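Local coordinates for protein PATF (Prochloron didemni, PDB 4BG2) that is probably a prenyltransferase-like protein of patellamide (cyanobactin) biosynthesis, built on an antiparallel beta barrel ringed by helices, at residues Ser132-Tyr137 and Leu180-Arg185. Numbering follows the deposited sequence.
Sequences SSVMLY and LFFDGR
Ser132 meets Phe182: its carbonyl O accepts the Phe182 N-H at 3.0 Å, nearly in line with the C=O, and its CB lies 3.7 Å from Phe182 CE2. The same oxygen stands over one face of the Phe182 ring, offset toward the rim. Ser132 OG turns elsewhere, to the backbone N of Gly126. At Ser133, in a non-hydrogen-bonded pair with Phe181, CB approaches Phe181 CD1 obliquely at 3.7 Å, while OG hydrogen-bonds to Glu179 OE2. The backbone N of Ser133 sits above the centre of the Phe182 ring; there chi1 places CG beside the backbone N, and chi2 of -13° turns one ring face against Ser132 O and Ser133 N. Val134 forms the hydrogen-bonded pair with Leu180: Val134 N donates to Leu180 O, tilted 35° from the carbonyl plane of Leu180, and Leu180 N returns a straighter bond of 2.8 Å to Val134 O. Val134 CG2 meets the Phe182 ring at its edge, 3.9 Å from CE1. Farther on, Leu136 CD1 loosely touches Leu180 CD1 at 4.3 Å. Helix 79-91 packs on this side, Ile90 on Val134 and Phe182, Leu87 on Val134 and Leu180. Replacing Phe182 by alanine would probably strip the Ser132-Ser133 peptide of its aromatic cover and leave Val134 CG2 without its partner. Antiparallel pairing thus joins neighbouring barrel strands 133-140 and 173-181, and at the type I turn Phe182 extends it by laying a ring face on the peptide.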
# COMPACT_ATOMS: atom_id res chain seq x y z
N SER A 132 13.04 -3.57 -8.21
CA SER A 132 11.67 -4.00 -8.12
C SER A 132 11.47 -4.71 -6.82
O SER A 132 12.43 -5.10 -6.18
CB SER A 132 11.31 -4.88 -9.32
OG SER A 132 11.42 -4.08 -10.50
N SER A 133 10.22 -4.86 -6.39
CA SER A 133 9.97 -5.44 -5.10
C SER A 133 8.66 -6.19 -5.06
O SER A 133 7.77 -5.97 -5.91
CB SER A 133 9.94 -4.32 -4.02
OG SER A 133 8.85 -3.44 -4.27
N VAL A 134 8.54 -7.05 -4.06
CA VAL A 134 7.25 -7.57 -3.63
C VAL A 134 6.83 -6.70 -2.43
O VAL A 134 7.67 -6.32 -1.59
CB VAL A 134 7.33 -9.06 -3.23
CG1 VAL A 134 6.05 -9.51 -2.54
CG2 VAL A 134 7.53 -9.90 -4.46
N MSE A 135 5.55 -6.34 -2.39
CA MSE A 135 5.01 -5.49 -1.34
C MSE A 135 3.90 -6.25 -0.69
O MSE A 135 3.01 -6.78 -1.36
CB MSE A 135 4.49 -4.18 -1.96
CG MSE A 135 3.95 -3.21 -0.90
SE MSE A 135 5.44 -2.26 -0.04
CE MSE A 135 5.07 -2.78 1.80
N LEU A 136 3.96 -6.35 0.62
CA LEU A 136 2.97 -7.09 1.38
C LEU A 136 2.51 -6.23 2.54
O LEU A 136 3.31 -5.81 3.36
CB LEU A 136 3.57 -8.38 1.92
CG LEU A 136 4.23 -9.30 0.87
CD1 LEU A 136 5.09 -10.37 1.53
CD2 LEU A 136 3.21 -9.99 -0.01
N TYR A 137 1.20 -6.01 2.64
CA TYR A 137 0.66 -5.25 3.73
C TYR A 137 -0.17 -6.17 4.61
O TYR A 137 -0.94 -6.97 4.10
CB TYR A 137 -0.23 -4.11 3.20
CG TYR A 137 0.54 -2.98 2.57
CD1 TYR A 137 1.27 -2.10 3.37
CD2 TYR A 137 0.51 -2.76 1.19
CE1 TYR A 137 1.96 -1.03 2.81
CE2 TYR A 137 1.21 -1.69 0.64
CZ TYR A 137 1.93 -0.84 1.46
OH TYR A 137 2.62 0.22 0.95
N LEU A 180 10.03 -6.13 -0.08
CA LEU A 180 11.13 -7.04 -0.35
C LEU A 180 11.71 -6.80 -1.71
O LEU A 180 11.16 -7.25 -2.71
CB LEU A 180 10.66 -8.49 -0.23
CG LEU A 180 10.16 -8.93 1.16
CD1 LEU A 180 8.82 -8.31 1.50
CD2 LEU A 180 10.02 -10.44 1.21
N PHE A 181 12.83 -6.10 -1.76
CA PHE A 181 13.47 -5.77 -3.00
C PHE A 181 14.26 -6.96 -3.55
O PHE A 181 14.77 -7.80 -2.79
CB PHE A 181 14.37 -4.56 -2.84
CG PHE A 181 13.65 -3.29 -2.51
CD1 PHE A 181 13.13 -2.49 -3.52
CD2 PHE A 181 13.53 -2.85 -1.20
CE1 PHE A 181 12.50 -1.29 -3.24
CE2 PHE A 181 12.91 -1.64 -0.91
CZ PHE A 181 12.39 -0.86 -1.93
N PHE A 182 14.40 -6.98 -4.87
CA PHE A 182 15.00 -8.12 -5.55
C PHE A 182 16.53 -8.14 -5.50
O PHE A 182 17.14 -9.09 -5.93
CB PHE A 182 14.53 -8.20 -7.00
CG PHE A 182 13.05 -8.39 -7.14
CD1 PHE A 182 12.26 -8.76 -6.07
CD2 PHE A 182 12.45 -8.24 -8.36
CE1 PHE A 182 10.90 -8.94 -6.20
CE2 PHE A 182 11.10 -8.44 -8.52
CZ PHE A 182 10.32 -8.79 -7.43
N ASP A 183 17.14 -7.10 -4.92
CA ASP A 183 18.57 -7.13 -4.61
C ASP A 183 18.88 -7.57 -3.18
O ASP A 183 20.03 -7.49 -2.74
CB ASP A 183 19.18 -5.74 -4.83
CG ASP A 183 18.60 -4.69 -3.92
OD1 ASP A 183 17.63 -4.98 -3.15
OD2 ASP A 183 19.10 -3.54 -3.98
N GLY A 184 17.87 -8.01 -2.44
CA GLY A 184 18.10 -8.51 -1.08
C GLY A 184 17.79 -7.49 0.02
O GLY A 184 17.76 -7.85 1.18
N ARG A 185 17.51 -6.24 -0.33
CA ARG A 185 17.05 -5.27 0.68
C ARG A 185 15.60 -5.51 1.06
O ARG A 185 14.77 -5.85 0.23
CB ARG A 185 17.15 -3.86 0.17
CG ARG A 185 18.55 -3.30 0.17
CD ARG A 185 18.51 -1.87 -0.36
NE ARG A 185 18.10 -1.88 -1.76
CZ ARG A 185 17.07 -1.22 -2.27
NH1 ARG A 185 16.31 -0.42 -1.53
NH2 ARG A 185 16.80 -1.37 -3.56